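Local atomic coordinates of putative methylthioribose-1-phosphate isomerase (Pyrococcus horikoshii OT3, PDB entry 6A34), a protein that probably catalyses the interconversion of methylthioribose-1-phosphate and methylthioribulose-1-phosphate, a step of the methionine salvage pathway. Residues A155-C167 and M187-T201. Residues are numbered along the deposited sequence; the frame is centred on the assembly and turned at random.
Sequences AEVLPEGNILTHC and MHKDGSLKLLWLDET
Strands 161-165 and 195-199 run parallel, their axes 4.6 Å apart and 19° off alignment, with N162 beside L195, L164 beside W197 and T165 beside L198. I163 N donates to L195 O and I163 O accepts W197 N at 2.8 Å; T165 N and O likewise bind W197 O and D199 N. A beta bulge shifts the register by one residue between G161 and N162, and there G161 N donates to S192 O and K194 N to G161 O. Helix 180-189 makes the crossover of this beta-alpha-beta unit in the Rossmann-like sheet. From its last turn M187, bent at chi3 (67°), brings CE up to the CG1 branch of I163, while M187 SD lies 3.7 Å from L158 CD1. L193 CD1 touches I163 CG1, the two side chains crossing at about a right angle, and L196 CD1 packs on I163 CB. On the other face, L164 CD2 rests on W197 CB at 3.6 Å, and L195 CD2 sits over the W197 ring toward its rim.

With CG opposite the backbone N (chi1 -162°), the H166 ring lies with its ND1 edge against D199. H166 ND1 donates to the anti lone pair of D199 OD2 at 2.7 Å, in the ring plane, and H166 NE2 bonds to I259 O; T201 OG1 lies over one ring face. A phenylalanine at H166 would probably leave D199 OD2 without its donor and I259 O without this bond. The T201 hydroxyl OG1 takes C167 N across the contact at 2.8 Å and donates to D199 O of its own segment. These polar links are therefore likely to hold the backbone steady at C167, the predicted transition-state stabiliser, whose side chain lies about 4 Å from those of Q206 and K258, both predicted to bind substrate, at the C-terminal ends of the parallel strands, where such folds commonly place their active sites.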
# COMPACT_ATOMS: atom_id res chain seq x y z
N ALA A 155 24.15 -10.36 8.94
CA ALA A 155 24.07 -11.72 8.42
C ALA A 155 24.29 -12.77 9.53
O ALA A 155 23.77 -13.86 9.40
CB ALA A 155 25.04 -11.90 7.28
N GLU A 156 25.03 -12.43 10.60
CA GLU A 156 25.25 -13.35 11.75
C GLU A 156 23.95 -13.58 12.54
O GLU A 156 23.77 -14.63 13.12
CB GLU A 156 26.23 -12.80 12.80
CG GLU A 156 27.69 -12.73 12.37
CD GLU A 156 28.38 -14.03 12.00
OE1 GLU A 156 29.40 -13.98 11.26
OE2 GLU A 156 27.92 -15.11 12.44
N VAL A 157 23.08 -12.56 12.61
CA VAL A 157 21.98 -12.55 13.59
C VAL A 157 20.64 -12.90 12.93
O VAL A 157 19.78 -13.39 13.62
CB VAL A 157 21.89 -11.22 14.36
CG1 VAL A 157 23.10 -10.98 15.26
CG2 VAL A 157 21.66 -10.03 13.44
N LEU A 158 20.44 -12.61 11.64
CA LEU A 158 19.22 -13.02 10.96
C LEU A 158 19.24 -14.53 10.76
O LEU A 158 20.28 -15.12 10.48
CB LEU A 158 19.07 -12.37 9.58
CG LEU A 158 18.84 -10.86 9.53
CD1 LEU A 158 18.15 -10.49 8.22
CD2 LEU A 158 18.04 -10.37 10.71
N PRO A 159 18.06 -15.18 10.78
CA PRO A 159 17.96 -16.58 10.39
C PRO A 159 18.09 -16.75 8.87
O PRO A 159 17.77 -15.83 8.11
CB PRO A 159 16.54 -16.94 10.87
CG PRO A 159 15.78 -15.66 10.66
CD PRO A 159 16.75 -14.57 11.07
N GLU A 160 18.55 -17.93 8.44
CA GLU A 160 18.37 -18.39 7.10
C GLU A 160 16.88 -18.50 6.83
O GLU A 160 16.11 -18.91 7.71
CB GLU A 160 18.84 -19.82 6.83
CG GLU A 160 20.13 -20.21 7.50
CD GLU A 160 20.79 -21.40 6.81
OE1 GLU A 160 22.01 -21.63 7.09
OE2 GLU A 160 20.09 -22.09 6.00
N GLY A 161 16.50 -18.18 5.59
CA GLY A 161 15.18 -18.43 5.12
C GLY A 161 14.65 -17.23 4.41
O GLY A 161 15.34 -16.63 3.62
N ASN A 162 13.44 -16.85 4.79
CA ASN A 162 12.66 -15.87 4.14
C ASN A 162 12.70 -14.61 4.99
O ASN A 162 12.27 -14.60 6.16
CB ASN A 162 11.24 -16.43 3.92
CG ASN A 162 11.22 -17.74 3.14
OD1 ASN A 162 12.15 -18.06 2.39
ND2 ASN A 162 10.15 -18.49 3.31
N ILE A 163 13.23 -13.54 4.40
CA ILE A 163 13.34 -12.23 5.00
C ILE A 163 12.38 -11.28 4.29
O ILE A 163 12.18 -11.40 3.10
CB ILE A 163 14.78 -11.71 4.85
CG1 ILE A 163 15.81 -12.73 5.34
CG2 ILE A 163 14.89 -10.36 5.55
CD1 ILE A 163 15.60 -13.19 6.77
N LEU A 164 11.85 -10.30 5.03
CA LEU A 164 10.96 -9.26 4.44
C LEU A 164 11.53 -7.87 4.77
O LEU A 164 12.08 -7.63 5.83
CB LEU A 164 9.53 -9.57 4.90
CG LEU A 164 8.40 -8.54 5.02
CD1 LEU A 164 8.76 -7.09 4.78
CD2 LEU A 164 7.18 -8.94 4.21
N THR A 165 11.48 -6.98 3.79
CA THR A 165 11.93 -5.62 3.99
C THR A 165 10.95 -4.66 3.32
O THR A 165 9.91 -5.06 2.76
CB THR A 165 13.38 -5.43 3.52
OG1 THR A 165 13.94 -4.22 4.04
CG2 THR A 165 13.52 -5.45 2.03
N HIS A 166 11.30 -3.38 3.48
CA HIS A 166 10.47 -2.25 3.24
C HIS A 166 11.32 -1.14 2.65
O HIS A 166 12.47 -0.93 3.06
CB HIS A 166 9.82 -1.85 4.57
CG HIS A 166 8.60 -0.99 4.43
ND1 HIS A 166 7.37 -1.50 4.11
CD2 HIS A 166 8.41 0.34 4.60
CE1 HIS A 166 6.47 -0.52 4.08
NE2 HIS A 166 7.08 0.62 4.38
N CYS A 167 10.74 -0.41 1.70
CA CYS A 167 11.38 0.75 1.08
C CYS A 167 12.63 0.32 0.31
O CYS A 167 12.67 -0.81 -0.20
CB CYS A 167 11.73 1.84 2.09
SG CYS A 167 11.76 3.48 1.31
N MET A 187 24.00 -12.46 2.99
CA MET A 187 23.19 -13.63 3.20
C MET A 187 23.07 -14.41 1.88
O MET A 187 23.10 -15.64 1.89
CB MET A 187 21.79 -13.26 3.72
CG MET A 187 21.80 -12.78 5.15
SD MET A 187 20.16 -12.44 5.82
CE MET A 187 19.47 -14.10 5.87
N HIS A 188 22.90 -13.70 0.77
CA HIS A 188 22.67 -14.35 -0.54
C HIS A 188 23.93 -15.13 -0.95
O HIS A 188 23.85 -16.29 -1.37
CB HIS A 188 22.25 -13.32 -1.61
CG HIS A 188 22.18 -13.89 -2.98
ND1 HIS A 188 21.18 -14.74 -3.38
CD2 HIS A 188 22.98 -13.74 -4.06
CE1 HIS A 188 21.35 -15.08 -4.64
NE2 HIS A 188 22.45 -14.50 -5.07
N LYS A 189 25.09 -14.50 -0.80
CA LYS A 189 26.38 -15.15 -1.07
C LYS A 189 26.54 -16.38 -0.19
O LYS A 189 27.08 -17.41 -0.65
CB LYS A 189 27.57 -14.22 -0.80
CG LYS A 189 28.34 -13.79 -2.03
CD LYS A 189 27.45 -13.13 -3.06
CE LYS A 189 27.50 -13.81 -4.41
NZ LYS A 189 26.77 -13.01 -5.42
N ASP A 190 26.14 -16.26 1.09
CA ASP A 190 26.32 -17.34 2.06
C ASP A 190 25.35 -18.49 1.77
O ASP A 190 25.45 -19.54 2.38
CB ASP A 190 26.17 -16.85 3.50
CG ASP A 190 27.41 -16.15 4.02
OD1 ASP A 190 28.49 -16.39 3.46
OD2 ASP A 190 27.28 -15.37 4.97
N GLY A 191 24.40 -18.31 0.84
CA GLY A 191 23.35 -19.32 0.59
C GLY A 191 22.24 -19.31 1.65
O GLY A 191 21.46 -20.25 1.75
N SER A 192 22.15 -18.25 2.46
CA SER A 192 21.24 -18.27 3.58
C SER A 192 19.99 -17.43 3.29
O SER A 192 19.03 -17.50 4.01
CB SER A 192 21.97 -17.93 4.86
OG SER A 192 22.32 -16.57 4.91
N LEU A 193 19.93 -16.76 2.13
CA LEU A 193 18.74 -16.02 1.74
C LEU A 193 17.94 -16.79 0.68
O LEU A 193 18.27 -16.74 -0.52
CB LEU A 193 19.14 -14.65 1.20
CG LEU A 193 17.96 -13.80 0.72
CD1 LEU A 193 17.18 -13.29 1.91
CD2 LEU A 193 18.45 -12.65 -0.13
N LYS A 194 16.85 -17.43 1.12
CA LYS A 194 16.05 -18.25 0.23
C LYS A 194 15.06 -17.36 -0.53
O LYS A 194 14.65 -17.70 -1.63
CB LYS A 194 15.26 -19.33 0.97
CG LYS A 194 16.12 -20.28 1.79
CD LYS A 194 17.26 -20.95 0.99
CE LYS A 194 18.39 -21.44 1.87
NZ LYS A 194 17.86 -22.01 3.14
N LEU A 195 14.63 -16.28 0.12
CA LEU A 195 13.60 -15.44 -0.44
C LEU A 195 13.61 -14.11 0.30
O LEU A 195 13.69 -14.10 1.52
CB LEU A 195 12.24 -16.13 -0.31
CG LEU A 195 11.03 -15.28 -0.73
CD1 LEU A 195 11.02 -15.01 -2.21
CD2 LEU A 195 9.71 -15.95 -0.32
N LEU A 196 13.57 -13.02 -0.48
CA LEU A 196 13.41 -11.69 0.02
C LEU A 196 12.05 -11.15 -0.41
O LEU A 196 11.88 -10.82 -1.56
CB LEU A 196 14.53 -10.80 -0.53
CG LEU A 196 14.56 -9.38 0.03
CD1 LEU A 196 14.63 -9.39 1.55
CD2 LEU A 196 15.73 -8.59 -0.54
N TRP A 197 11.12 -11.00 0.55
CA TRP A 197 9.89 -10.24 0.30
C TRP A 197 10.21 -8.75 0.27
O TRP A 197 10.89 -8.23 1.20
CB TRP A 197 8.84 -10.48 1.38
CG TRP A 197 8.40 -11.90 1.50
CD1 TRP A 197 8.85 -12.81 2.38
CD2 TRP A 197 7.40 -12.56 0.70
NE1 TRP A 197 8.19 -13.99 2.21
CE2 TRP A 197 7.29 -13.86 1.19
CE3 TRP A 197 6.58 -12.16 -0.36
CZ2 TRP A 197 6.38 -14.79 0.67
CZ3 TRP A 197 5.69 -13.07 -0.89
CH2 TRP A 197 5.60 -14.37 -0.38
N LEU A 198 9.66 -8.06 -0.73
CA LEU A 198 9.78 -6.61 -0.90
C LEU A 198 8.40 -5.96 -0.90
O LEU A 198 7.63 -6.16 -1.85
CB LEU A 198 10.46 -6.31 -2.24
CG LEU A 198 11.86 -6.89 -2.38
CD1 LEU A 198 12.40 -6.60 -3.80
CD2 LEU A 198 12.78 -6.33 -1.30
N ASP A 199 8.12 -5.16 0.14
CA ASP A 199 6.95 -4.29 0.17
C ASP A 199 7.17 -3.23 -0.91
O ASP A 199 8.24 -2.61 -0.95
CB ASP A 199 6.79 -3.61 1.52
CG ASP A 199 6.44 -4.51 2.70
OD1 ASP A 199 6.03 -5.66 2.48
OD2 ASP A 199 6.57 -4.03 3.85
N GLU A 200 6.16 -2.98 -1.75
CA GLU A 200 6.30 -1.99 -2.82
C GLU A 200 6.59 -0.60 -2.25
O GLU A 200 7.32 0.18 -2.88
CB GLU A 200 5.09 -2.02 -3.76
CG GLU A 200 3.74 -1.69 -3.13
CD GLU A 200 2.62 -1.63 -4.17
OE1 GLU A 200 2.95 -1.88 -5.35
OE2 GLU A 200 1.44 -1.29 -3.83
N THR A 201 5.98 -0.30 -1.08
CA THR A 201 6.19 0.90 -0.26
C THR A 201 5.60 2.17 -0.89
O THR A 201 6.32 3.11 -1.29
CB THR A 201 7.67 1.09 0.08
OG1 THR A 201 8.25 -0.18 0.40
CG2 THR A 201 7.86 2.01 1.28
O HOH W 1 21.65 -15.49 8.08
O HOH W 2 11.07 -3.13 -0.25